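Local atomic coordinates of DNA helicase RecQ (Deinococcus radiodurans, PDB entry 4Q48), a protein that probably unwinds duplex DNA by translocating in the 3'-5' direction at the expense of ATP hydrolysis, as other RecQ-family helicases do. Residues 150-155 and 361-366; 145-150 and 189-194; 414-419 and 468-473; 420-425 and 499-504. One frame throughout, in Å; residues are numbered along the deposited sequence.

Contact 1: 150-155 and 361-366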
loop_
_atom_site.group_PDB
_atom_site.type_symbol
_atom_site.label_atom_id
_atom_site.label_comp_id
_atom_site.label_asym_id
_atom_site.label_seq_id
_atom_site.Cartn_x
_atom_site.Cartn_y
_atom_site.Cartn_z
ATOM N N VAL A 150 -12.366 -3.251 4.424
ATOM C CA VAL A 150 -13.189 -4.456 4.444
ATOM C C VAL A 150 -12.348 -5.680 4.834
ATOM O O VAL A 150 -12.847 -6.618 5.452
ATOM C CB VAL A 150 -13.884 -4.697 3.077
ATOM C CG1 VAL A 150 -14.749 -3.506 2.718
ATOM C CG2 VAL A 150 -12.870 -4.962 1.969
ATOM N N SER A 151 -11.063 -5.639 4.490
ATOM C CA SER A 151 -10.138 -6.758 4.668
ATOM C C SER A 151 -9.590 -6.905 6.080
ATOM O O SER A 151 -9.306 -5.905 6.748
ATOM C CB SER A 151 -8.958 -6.613 3.702
ATOM O OG SER A 151 -8.122 -7.753 3.745
ATOM N N GLN A 152 -9.469 -8.155 6.537
ATOM C CA GLN A 152 -8.744 -8.459 7.774
ATOM C C GLN A 152 -7.283 -8.059 7.572
ATOM O O GLN A 152 -6.569 -7.763 8.527
ATOM C CB GLN A 152 -8.821 -9.950 8.139
ATOM C CG GLN A 152 -8.000 -10.838 7.189
ATOM C CD GLN A 152 -8.558 -12.240 6.966
ATOM O OE1 GLN A 152 -9.711 -12.415 6.550
ATOM N NE2 GLN A 152 -7.720 -13.250 7.206
ATOM N N TRP A 153 -6.851 -8.061 6.312
ATOM C CA TRP A 153 -5.444 -7.873 5.973
ATOM C C TRP A 153 -4.921 -6.444 5.869
ATOM O O TRP A 153 -4.148 -5.993 6.714
ATOM C CB TRP A 153 -5.144 -8.584 4.644
ATOM C CG TRP A 153 -5.376 -10.072 4.706
ATOM C CD1 TRP A 153 -6.494 -10.757 4.303
ATOM C CD2 TRP A 153 -4.469 -11.055 5.229
ATOM N NE1 TRP A 153 -6.333 -12.105 4.543
ATOM C CE2 TRP A 153 -5.099 -12.313 5.105
ATOM C CE3 TRP A 153 -3.181 -10.994 5.782
ATOM C CZ2 TRP A 153 -4.489 -13.487 5.513
ATOM C CZ3 TRP A 153 -2.580 -12.162 6.183
ATOM C CH2 TRP A 153 -3.233 -13.392 6.047
ATOM N N GLY A 154 -5.394 -5.717 4.868
ATOM C CA GLY A 154 -4.655 -4.577 4.363
ATOM C C GLY A 154 -4.331 -3.338 5.170
ATOM O O GLY A 154 -3.439 -2.587 4.752
ATOM N N HIS A 155 -5.000 -3.116 6.304
ATOM C CA HIS A 155 -4.853 -1.833 6.991
ATOM C C HIS A 155 -5.784 -1.866 8.195
ATOM O O HIS A 155 -5.827 -2.861 8.920
ATOM C CB HIS A 155 -5.185 -0.686 6.003
ATOM C CG HIS A 155 -4.761 0.689 6.434
ATOM N ND1 HIS A 155 -5.596 1.564 7.098
ATOM C CD2 HIS A 155 -3.584 1.350 6.267
ATOM C CE1 HIS A 155 -4.956 2.700 7.323
ATOM N NE2 HIS A 155 -3.730 2.591 6.833
ATOM N N VAL A 361 -4.575 -10.641 13.568
ATOM C CA VAL A 361 -3.690 -9.490 13.628
ATOM C C VAL A 361 -2.231 -9.957 13.745
ATOM O O VAL A 361 -1.325 -9.353 13.164
ATOM C CB VAL A 361 -4.055 -8.566 14.790
ATOM C CG1 VAL A 361 -3.111 -7.360 14.838
ATOM C CG2 VAL A 361 -5.488 -8.115 14.631
ATOM N N LYS A 362 -2.013 -11.030 14.501
ATOM C CA LYS A 362 -0.705 -11.685 14.570
ATOM C C LYS A 362 -0.308 -12.271 13.208
ATOM O O LYS A 362 0.880 -12.349 12.871
ATOM C CB LYS A 362 -0.703 -12.795 15.626
ATOM C CG LYS A 362 -0.443 -12.319 17.025
ATOM C CD LYS A 362 -0.077 -13.483 17.914
ATOM C CE LYS A 362 0.694 -13.002 19.116
ATOM N NZ LYS A 362 0.033 -11.779 19.636
ATOM N N ARG A 363 -1.310 -12.712 12.454
ATOM C CA ARG A 363 -1.092 -13.275 11.144
ATOM C C ARG A 363 -0.719 -12.187 10.145
ATOM O O ARG A 363 0.224 -12.344 9.371
ATOM C CB ARG A 363 -2.334 -14.022 10.675
ATOM C CG ARG A 363 -2.167 -14.657 9.309
ATOM C CD ARG A 363 -3.264 -15.659 9.002
ATOM N NE ARG A 363 -3.112 -16.212 7.656
ATOM C CZ ARG A 363 -4.103 -16.756 6.953
ATOM N NH1 ARG A 363 -5.331 -16.822 7.466
ATOM N NH2 ARG A 363 -3.871 -17.237 5.740
ATOM N N VAL A 364 -1.457 -11.083 10.179
ATOM C CA VAL A 364 -1.176 -9.927 9.347
ATOM C C VAL A 364 0.199 -9.314 9.656
ATOM O O VAL A 364 0.991 -9.101 8.739
ATOM C CB VAL A 364 -2.299 -8.847 9.504
ATOM C CG1 VAL A 364 -1.883 -7.482 8.942
ATOM C CG2 VAL A 364 -3.568 -9.324 8.832
ATOM N N GLU A 365 0.489 -9.049 10.932
ATOM C CA GLU A 365 1.764 -8.427 11.324
ATOM C C GLU A 365 2.991 -9.273 10.894
ATOM O O GLU A 365 4.070 -8.746 10.644
ATOM C CB GLU A 365 1.809 -8.162 12.843
ATOM C CG GLU A 365 0.815 -7.098 13.386
ATOM C CD GLU A 365 0.930 -5.704 12.724
ATOM O OE1 GLU A 365 2.062 -5.235 12.446
ATOM O OE2 GLU A 365 -0.128 -5.063 12.486
ATOM N N ALA A 366 2.818 -10.584 10.798
ATOM C CA ALA A 366 3.912 -11.457 10.425
ATOM C C ALA A 366 4.191 -11.416 8.921
ATOM O O ALA A 366 5.339 -11.584 8.493
ATOM C CB ALA A 366 3.621 -12.895 10.868
#
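Trp153 and Arg363 meet edge against face where the loop following the DEAH box, corresponding to the aromatic-rich loop of RecQ helicases, reaches helix 359-376 of the zinc-binding region. The two flat groups stand almost perpendicular, their planes 80° apart. Trp153 CH2 lies over one face of the guanidinium, 3.2 Å from Arg363 NE. With CG anti to the backbone N (chi1 -179°) and the chain extended as far as NE, the arginine reaches the outer edge of the indole, and its NH2 forms a salt bridge with Asp486. The ring's cation-pi partner is a different residue, Arg186. At Arg363, an alanine would probably leave that edge of the indole without its neighbour and Asp486 without its charged mate. Apolar contact comes from Val364, whose CG2 is 3.5 Å from Trp153 CE3; the same methyl lies 3.4 Å from the carbonyl oxygen Gln152 O. Polar bonding shapes the loop itself: in an ST turn, Ser151 OG accepts from Trp153 N over 2.9 Å at 149°, and this hydroxyl is also hydrogen-bonded to Asp190. Above one face of the indole, offset toward its rim, Gln152 CG sits 3.2 Å from the ring plane.

Contact 2: 145-150 and 189-194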
loop_
_atom_site.group_PDB
_atom_site.type_symbol
_atom_site.label_atom_id
_atom_site.label_comp_id
_atom_site.label_asym_id
_atom_site.label_seq_id
_atom_site.Cartn_x
_atom_site.Cartn_y
_atom_site.Cartn_z
ATOM N N ASP A 145 -14.272 4.891 -0.713
ATOM C CA ASP A 145 -12.891 5.316 -0.506
ATOM C C ASP A 145 -12.290 4.549 0.658
ATOM O O ASP A 145 -13.005 4.168 1.596
ATOM C CB ASP A 145 -12.780 6.820 -0.242
ATOM C CG ASP A 145 -11.438 7.390 -0.706
ATOM O OD1 ASP A 145 -10.443 6.618 -0.737
ATOM O OD2 ASP A 145 -11.378 8.598 -1.043
ATOM N N GLU A 146 -10.976 4.344 0.584
ATOM C CA GLU A 146 -10.266 3.467 1.509
ATOM C C GLU A 146 -10.900 2.088 1.609
ATOM O O GLU A 146 -11.162 1.598 2.715
ATOM C CB GLU A 146 -10.174 4.112 2.886
ATOM C CG GLU A 146 -8.979 5.048 2.980
ATOM C CD GLU A 146 -9.299 6.302 3.728
ATOM O OE1 GLU A 146 -10.497 6.512 4.008
ATOM O OE2 GLU A 146 -8.367 7.071 4.047
ATOM N N ALA A 147 -11.123 1.469 0.446
ATOM C CA ALA A 147 -11.829 0.193 0.344
ATOM C C ALA A 147 -11.163 -0.937 1.138
ATOM O O ALA A 147 -11.793 -1.956 1.470
ATOM C CB ALA A 147 -11.956 -0.202 -1.105
ATOM N N HIS A 148 -9.874 -0.769 1.410
ATOM C CA HIS A 148 -9.086 -1.792 2.074
ATOM C C HIS A 148 -9.668 -2.195 3.424
ATOM O O HIS A 148 -9.478 -3.331 3.859
ATOM C CB HIS A 148 -7.650 -1.303 2.264
ATOM C CG HIS A 148 -7.543 0.013 2.974
ATOM N ND1 HIS A 148 -7.218 1.188 2.327
ATOM C CD2 HIS A 148 -7.711 0.338 4.278
ATOM C CE1 HIS A 148 -7.192 2.178 3.203
ATOM N NE2 HIS A 148 -7.484 1.688 4.395
ATOM N N CYS A 149 -10.436 -1.303 4.045
ATOM C CA CYS A 149 -10.928 -1.546 5.397
ATOM C C CYS A 149 -11.828 -2.764 5.536
ATOM O O CYS A 149 -12.064 -3.228 6.647
ATOM C CB CYS A 149 -11.673 -0.326 5.927
ATOM S SG CYS A 149 -10.632 1.022 6.453
ATOM N N VAL A 150 -12.366 -3.251 4.424
ATOM C CA VAL A 150 -13.189 -4.456 4.444
ATOM C C VAL A 150 -12.348 -5.680 4.834
ATOM O O VAL A 150 -12.847 -6.618 5.452
ATOM C CB VAL A 150 -13.884 -4.697 3.077
ATOM C CG1 VAL A 150 -14.749 -3.506 2.718
ATOM C CG2 VAL A 150 -12.870 -4.962 1.969
ATOM N N ALA A 189 -7.612 -8.642 -3.330
ATOM C CA ALA A 189 -8.480 -9.770 -3.595
ATOM C C ALA A 189 -9.770 -9.715 -2.770
ATOM O O ALA A 189 -10.845 -10.067 -3.261
ATOM C CB ALA A 189 -7.721 -11.064 -3.330
ATOM N N ASP A 190 -9.655 -9.214 -1.541
ATOM C CA ASP A 190 -10.754 -9.151 -0.580
ATOM C C ASP A 190 -11.735 -8.015 -0.823
ATOM O O ASP A 190 -12.929 -8.147 -0.552
ATOM C CB ASP A 190 -10.177 -8.962 0.821
ATOM C CG ASP A 190 -10.045 -10.249 1.583
ATOM O OD1 ASP A 190 -10.106 -11.325 0.939
ATOM O OD2 ASP A 190 -9.840 -10.162 2.822
ATOM N N ILE A 191 -11.239 -6.914 -1.376
ATOM C CA ILE A 191 -12.103 -5.826 -1.809
ATOM C C ILE A 191 -13.003 -6.300 -2.937
ATOM O O ILE A 191 -14.207 -6.042 -2.917
ATOM C CB ILE A 191 -11.284 -4.616 -2.272
ATOM C CG1 ILE A 191 -10.489 -4.046 -1.099
ATOM C CG2 ILE A 191 -12.189 -3.552 -2.871
ATOM C CD1 ILE A 191 -9.481 -2.956 -1.495
ATOM N N LYS A 192 -12.432 -7.047 -3.881
ATOM C CA LYS A 192 -13.195 -7.552 -5.002
ATOM C C LYS A 192 -14.367 -8.361 -4.427
ATOM O O LYS A 192 -15.511 -8.216 -4.864
ATOM C CB LYS A 192 -12.308 -8.390 -5.932
ATOM C CG LYS A 192 -11.239 -7.577 -6.692
ATOM C CD LYS A 192 -10.298 -8.475 -7.521
ATOM C CE LYS A 192 -9.133 -7.689 -8.150
ATOM N NZ LYS A 192 -9.088 -7.711 -9.661
ATOM N N SER A 193 -14.103 -9.158 -3.399
ATOM C CA SER A 193 -15.133 -10.052 -2.880
ATOM C C SER A 193 -16.295 -9.346 -2.169
ATOM O O SER A 193 -17.450 -9.752 -2.315
ATOM C CB SER A 193 -14.510 -11.073 -1.932
ATOM O OG SER A 193 -14.095 -12.217 -2.650
ATOM N N VAL A 194 -15.990 -8.317 -1.382
ATOM C CA VAL A 194 -17.020 -7.580 -0.636
ATOM C C VAL A 194 -17.921 -6.688 -1.504
ATOM O O VAL A 194 -19.134 -6.585 -1.264
ATOM C CB VAL A 194 -16.381 -6.743 0.471
ATOM C CG1 VAL A 194 -17.458 -6.168 1.387
ATOM C CG2 VAL A 194 -15.435 -7.623 1.280
#
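Ile191 sets the end of its side chain against the main chain of Ala147 and His148, as well as on Ala147 CB, so helix 185-194 packs directly on the backbone of the DEAH box (residues 145-148), the Walker B motif of this RecA-like helicase domain. Ile191 CG1 lies 3.6 Å from Ala147 O, and its CD1 comes within 3.7 Å of His148 N. The other branch, CG2, anti to the backbone N, rests 3.8 Å from Ala147 CB; the small alanine thus touches both branches of the isoleucine. Further along, Val150 points toward the helix and runs alongside Val194 with opposite sense, Val150 CG2 and Val194 CG2 being 3.8 Å apart. With Val150 CG1 anti to the carbonyl carbon (chi1 -59°), Val150 CG2 is left between the backbone N and that carbon, and also reaches Ile191 CG1 at 4.0 Å. The apolar patch backs the polar side of the motif. There Asp145 OD1 forms a salt bridge with Lys52, an ADP-binding residue in this protein, and accepts from Glu146 N over 2.7 Å through its anti lone pair, at a bent 132°. The His148 side chain sets off away from the helix, and its ND1 is hydrogen-bonded to Thr180 OG1. Glu146 O sits 3.8 Å above the imidazole plane of His148, over the centre of the ring.

Contact 3: 414-419 and 468-473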
loop_
_atom_site.group_PDB
_atom_site.type_symbol
_atom_site.label_atom_id
_atom_site.label_comp_id
_atom_site.label_asym_id
_atom_site.label_seq_id
_atom_site.Cartn_x
_atom_site.Cartn_y
_atom_site.Cartn_z
ATOM N N THR A 414 17.663 -19.905 -10.438
ATOM C CA THR A 414 16.637 -19.933 -11.471
ATOM C C THR A 414 16.232 -21.360 -11.857
ATOM O O THR A 414 15.059 -21.665 -12.003
ATOM C CB THR A 414 17.140 -19.183 -12.707
ATOM O OG1 THR A 414 17.419 -17.810 -12.363
ATOM C CG2 THR A 414 16.156 -19.291 -13.840
ATOM N N ARG A 415 17.223 -22.229 -12.011
ATOM C CA ARG A 415 17.036 -23.624 -12.412
ATOM C C ARG A 415 16.228 -24.357 -11.343
ATOM O O ARG A 415 15.333 -25.161 -11.639
ATOM C CB ARG A 415 18.425 -24.269 -12.607
ATOM C CG ARG A 415 18.518 -25.739 -12.998
ATOM C CD ARG A 415 19.998 -26.171 -13.256
ATOM N NE ARG A 415 20.899 -25.993 -12.095
ATOM C CZ ARG A 415 22.119 -25.428 -12.145
ATOM N NH1 ARG A 415 22.617 -24.975 -13.305
ATOM N NH2 ARG A 415 22.850 -25.310 -11.031
ATOM N N GLU A 416 16.544 -24.068 -10.087
ATOM C CA GLU A 416 15.859 -24.699 -8.966
ATOM C C GLU A 416 14.441 -24.139 -8.820
ATOM O O GLU A 416 13.503 -24.871 -8.479
ATOM C CB GLU A 416 16.661 -24.513 -7.667
ATOM C CG GLU A 416 17.908 -25.406 -7.530
ATOM C CD GLU A 416 19.121 -24.929 -8.341
ATOM O OE1 GLU A 416 19.060 -23.882 -9.039
ATOM O OE2 GLU A 416 20.158 -25.625 -8.288
ATOM N N ALA A 417 14.295 -22.840 -9.066
ATOM C CA ALA A 417 12.986 -22.213 -9.021
ATOM C C ALA A 417 12.075 -22.881 -10.033
ATOM O O ALA A 417 10.930 -23.192 -9.707
ATOM C CB ALA A 417 13.068 -20.717 -9.272
ATOM N N GLN A 418 12.591 -23.146 -11.236
ATOM C CA GLN A 418 11.779 -23.803 -12.272
ATOM C C GLN A 418 11.358 -25.209 -11.810
ATOM O O GLN A 418 10.171 -25.561 -11.870
ATOM C CB GLN A 418 12.524 -23.900 -13.594
ATOM C CG GLN A 418 12.903 -22.589 -14.279
ATOM C CD GLN A 418 13.848 -22.821 -15.482
ATOM O OE1 GLN A 418 14.369 -23.930 -15.690
ATOM N NE2 GLN A 418 14.061 -21.785 -16.268
ATOM N N MET A 419 12.319 -25.999 -11.325
ATOM C CA MET A 419 11.993 -27.321 -10.804
ATOM C C MET A 419 10.887 -27.237 -9.772
ATOM O O MET A 419 9.930 -28.016 -9.790
ATOM C CB MET A 419 13.184 -27.975 -10.176
ATOM C CG MET A 419 14.091 -28.632 -11.114
ATOM S SD MET A 419 15.515 -29.236 -10.191
ATOM C CE MET A 419 16.809 -28.886 -11.396
ATOM N N LYS A 468 17.273 -28.460 3.023
ATOM C CA LYS A 468 17.315 -27.077 3.505
ATOM C C LYS A 468 17.222 -26.049 2.365
ATOM O O LYS A 468 16.590 -24.997 2.504
ATOM C CB LYS A 468 18.584 -26.840 4.354
ATOM C CG LYS A 468 19.894 -26.606 3.583
ATOM C CD LYS A 468 21.088 -26.347 4.509
ATOM C CE LYS A 468 21.388 -24.849 4.627
ATOM N NZ LYS A 468 22.641 -24.530 5.407
ATOM N N LEU A 469 17.840 -26.366 1.242
ATOM C CA LEU A 469 17.863 -25.471 0.105
ATOM C C LEU A 469 16.478 -25.304 -0.533
ATOM O O LEU A 469 16.084 -24.197 -0.942
ATOM C CB LEU A 469 18.828 -26.014 -0.934
ATOM C CG LEU A 469 19.015 -25.126 -2.139
ATOM C CD1 LEU A 469 20.482 -24.969 -2.391
ATOM C CD2 LEU A 469 18.313 -25.754 -3.320
ATOM N N TRP A 470 15.750 -26.415 -0.632
ATOM C CA TRP A 470 14.460 -26.391 -1.267
ATOM C C TRP A 470 13.510 -25.562 -0.469
ATOM O O TRP A 470 12.783 -24.754 -1.039
ATOM C CB TRP A 470 13.921 -27.799 -1.449
ATOM C CG TRP A 470 14.602 -28.491 -2.552
ATOM C CD1 TRP A 470 15.354 -29.629 -2.475
ATOM C CD2 TRP A 470 14.621 -28.086 -3.917
ATOM N NE1 TRP A 470 15.850 -29.954 -3.715
ATOM C CE2 TRP A 470 15.409 -29.019 -4.620
ATOM C CE3 TRP A 470 14.051 -27.024 -4.619
ATOM C CZ2 TRP A 470 15.638 -28.920 -6.002
ATOM C CZ3 TRP A 470 14.286 -26.921 -5.995
ATOM C CH2 TRP A 470 15.069 -27.861 -6.668
ATOM N N ARG A 471 13.537 -25.733 0.847
ATOM C CA ARG A 471 12.616 -25.016 1.716
ATOM C C ARG A 471 12.896 -23.540 1.561
ATOM O O ARG A 471 11.972 -22.700 1.574
ATOM C CB ARG A 471 12.766 -25.446 3.174
ATOM C CG ARG A 471 12.215 -26.827 3.492
ATOM C CD ARG A 471 10.756 -27.003 3.066
ATOM N NE ARG A 471 9.811 -26.405 4.001
ATOM C CZ ARG A 471 9.324 -27.038 5.066
ATOM N NH1 ARG A 471 9.713 -28.287 5.325
ATOM N NH2 ARG A 471 8.453 -26.421 5.872
ATOM N N SER A 472 14.184 -23.241 1.406
ATOM C CA SER A 472 14.669 -21.890 1.167
ATOM C C SER A 472 14.181 -21.338 -0.185
ATOM O O SER A 472 13.573 -20.253 -0.239
ATOM C CB SER A 472 16.195 -21.871 1.233
ATOM O OG SER A 472 16.704 -20.711 0.596
ATOM N N VAL A 473 14.415 -22.102 -1.257
ATOM C CA VAL A 473 13.951 -21.734 -2.589
ATOM C C VAL A 473 12.450 -21.486 -2.525
ATOM O O VAL A 473 11.953 -20.484 -3.069
ATOM C CB VAL A 473 14.241 -22.833 -3.647
ATOM C CG1 VAL A 473 13.351 -22.662 -4.849
ATOM C CG2 VAL A 473 15.694 -22.827 -4.084
#
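Glu416 OE2 is hydrogen-bonded to His465 NE2 and has a second, long salt-bridge partner in Arg415 NH2, 3.9 Å away. The bend in the glutamate chain (chi2 78°) carries this carboxylate away from helix 467-479 while its stem stays against that helix, with Glu416 CB 3.8 Å from Trp470 CZ3. The helices of the RQC winged-helix domain cross nearly at right angles (signed angle -81°), and the axes of 414-419 and 468-473 approach to 10.4 Å. Trp470 reaches over with the outer edge of its six-membered ring: Glu416 O lies in the ring plane, 3.3 Å from Trp470 CZ3. Met419 adds a Met-aromatic contact at the same edge, SD being 5.1 Å from the centroid of the Trp470 six-membered ring and 78° off its normal. Val473, one turn on from Trp470, adds its CG2, 4.1 Å from Glu416 CB. At the other end of the indole, Trp470 NE1 is hydrogen-bonded to Gly462 O. Replacing Trp470 by an alanine would probably open a gap beside Met419 and Glu416 and leave Gly462 O without its donor. The chemistry is divided, apolar stems and an aromatic edge between the helices and a carboxylate beside them that would tend to favour a protonated His465.

Contact 4: 420-425 and 499-504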
loop_
_atom_site.group_PDB
_atom_site.type_symbol
_atom_site.label_atom_id
_atom_site.label_comp_id
_atom_site.label_asym_id
_atom_site.label_seq_id
_atom_site.Cartn_x
_atom_site.Cartn_y
_atom_site.Cartn_z
ATOM N N ALA A 420 10.999 -26.255 -8.894
ATOM C CA ALA A 420 10.049 -26.147 -7.809
ATOM C C ALA A 420 8.687 -25.762 -8.349
ATOM O O ALA A 420 7.695 -26.392 -7.999
ATOM C CB ALA A 420 10.535 -25.147 -6.761
ATOM N N LEU A 421 8.645 -24.770 -9.233
ATOM C CA LEU A 421 7.372 -24.334 -9.806
ATOM C C LEU A 421 6.689 -25.480 -10.594
ATOM O O LEU A 421 5.464 -25.635 -10.538
ATOM C CB LEU A 421 7.568 -23.103 -10.695
ATOM C CG LEU A 421 8.017 -21.796 -10.011
ATOM C CD1 LEU A 421 8.377 -20.764 -11.046
ATOM C CD2 LEU A 421 7.036 -21.185 -9.002
ATOM N N SER A 422 7.455 -26.296 -11.314
ATOM C CA SER A 422 6.790 -27.362 -12.046
ATOM C C SER A 422 6.243 -28.378 -11.061
ATOM O O SER A 422 5.107 -28.857 -11.212
ATOM C CB SER A 422 7.713 -28.017 -13.052
ATOM O OG SER A 422 8.096 -27.046 -14.007
ATOM N N ALA A 423 7.029 -28.642 -10.021
ATOM C CA ALA A 423 6.703 -29.663 -9.049
ATOM C C ALA A 423 5.338 -29.380 -8.441
ATOM O O ALA A 423 4.477 -30.262 -8.334
ATOM C CB ALA A 423 7.764 -29.703 -7.970
ATOM N N THR A 424 5.120 -28.125 -8.090
ATOM C CA THR A 424 3.883 -27.775 -7.453
ATOM C C THR A 424 2.763 -27.829 -8.487
ATOM O O THR A 424 1.614 -28.148 -8.143
ATOM C CB THR A 424 3.986 -26.390 -6.762
ATOM O OG1 THR A 424 2.690 -25.896 -6.451
ATOM C CG2 THR A 424 4.612 -25.401 -7.642
ATOM N N ILE A 425 3.097 -27.627 -9.760
ATOM C CA ILE A 425 2.065 -27.665 -10.811
ATOM C C ILE A 425 1.642 -29.096 -11.157
ATOM O O ILE A 425 0.454 -29.395 -11.171
ATOM C CB ILE A 425 2.515 -26.917 -12.106
ATOM C CG1 ILE A 425 2.621 -25.420 -11.807
ATOM C CG2 ILE A 425 1.507 -27.136 -13.267
ATOM C CD1 ILE A 425 3.055 -24.584 -12.973
ATOM N N GLY A 499 6.877 -16.008 -15.518
ATOM C CA GLY A 499 8.104 -15.241 -15.587
ATOM C C GLY A 499 9.325 -16.126 -15.530
ATOM O O GLY A 499 10.212 -16.043 -16.399
ATOM N N ILE A 500 9.371 -17.010 -14.540
ATOM C CA ILE A 500 10.523 -17.875 -14.418
ATOM C C ILE A 500 10.414 -19.033 -15.400
ATOM O O ILE A 500 11.401 -19.460 -16.004
ATOM C CB ILE A 500 10.685 -18.346 -12.964
ATOM C CG1 ILE A 500 11.110 -17.138 -12.121
ATOM C CG2 ILE A 500 11.754 -19.426 -12.836
ATOM C CD1 ILE A 500 11.438 -17.422 -10.680
ATOM N N LEU A 501 9.196 -19.512 -15.582
ATOM C CA LEU A 501 8.931 -20.721 -16.340
ATOM C C LEU A 501 9.091 -20.570 -17.856
ATOM O O LEU A 501 9.574 -21.489 -18.527
ATOM C CB LEU A 501 7.513 -21.203 -16.009
ATOM C CG LEU A 501 7.403 -21.991 -14.705
ATOM C CD1 LEU A 501 5.933 -22.200 -14.298
ATOM C CD2 LEU A 501 8.176 -23.327 -14.765
ATOM N N LYS A 502 8.684 -19.423 -18.397
ATOM C CA LYS A 502 8.659 -19.265 -19.851
ATOM C C LYS A 502 9.319 -17.979 -20.352
ATOM O O LYS A 502 9.819 -17.946 -21.469
ATOM C CB LYS A 502 7.211 -19.331 -20.361
ATOM C CG LYS A 502 6.480 -20.654 -19.997
ATOM C CD LYS A 502 6.667 -21.764 -21.026
ATOM C CE LYS A 502 5.804 -23.000 -20.681
ATOM N NZ LYS A 502 4.838 -23.420 -21.778
ATOM N N GLU A 503 9.310 -16.923 -19.542
ATOM C CA GLU A 503 9.778 -15.621 -19.989
ATOM C C GLU A 503 11.200 -15.246 -19.502
ATOM O O GLU A 503 11.570 -14.067 -19.481
ATOM C CB GLU A 503 8.790 -14.551 -19.526
ATOM C CG GLU A 503 7.344 -14.739 -19.943
ATOM C CD GLU A 503 6.374 -13.865 -19.127
ATOM O OE1 GLU A 503 6.847 -13.146 -18.209
ATOM O OE2 GLU A 503 5.143 -13.904 -19.385
ATOM N N GLY A 504 12.009 -16.231 -19.134
ATOM C CA GLY A 504 13.415 -15.973 -18.841
ATOM C C GLY A 504 13.787 -15.232 -17.547
ATOM O O GLY A 504 14.968 -14.957 -17.297
#
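Leu501 points toward helix 414-426, its two methyls parted over different neighbours. CD1 meets Ile425 CD1 tip to tip at 4.0 Å, whereas CD2 is turned to Ser422, 3.8 Å from the hydroxyl OG. Between these two, Leu421 approaches at a slant: its CD1 is 4.0 Å from Leu501 CG, and Leu421 CB lies 4.1 Å from both Leu501 CD1 and Leu501 CD2. Leu421 is set differently against Ile500, which it crosses at about a right angle, so that the same CD1 abuts the branched root of the isoleucine, 3.9 Å from Ile500 CB. With Leu421 CG anti to the carbonyl carbon (chi1 -66°) and CD1 extended beyond it (chi2 171°), that methyl enters the angle between Ile500 and Leu501. The interface is apolar apart from Ser422 OG, which makes a weak hydrogen bond to Gln418 O of its own helix. Leu477 of helix 467-479 and Tyr482 pack on both Leu421 and Ile500, extending the cluster inward, while the outer part around Leu501 and Ile425 is partly exposed. A long first helix set in this way against a short late helix is part of the helical packing of the winged-helix RQC domain, from interior to surface.

Overall arrangement
Contacts 1 and 2 use consecutive parts of 145-155, packing on helix 359-376 and helix 185-194 respectively; Val150, in both, packs only in contact 2, and Ser151 OG to Asp190 OD2 joins them. Contact 2 is buried and almost wholly apolar, whereas contact 1, partly buried, joins two regions and brings an arginine to an aromatic edge. Contacts 3 and 4 lie within the RQC domain, their centres about 11 Å apart, and use successive turns of helix 414-426. Contact 3 is the buried one of this pair, with an aromatic ring and sulfur; contact 4 is aliphatic and partly exposed. The two pairs do not touch: contacts 1 and 3 remain about 15 Å apart at their nearest atoms.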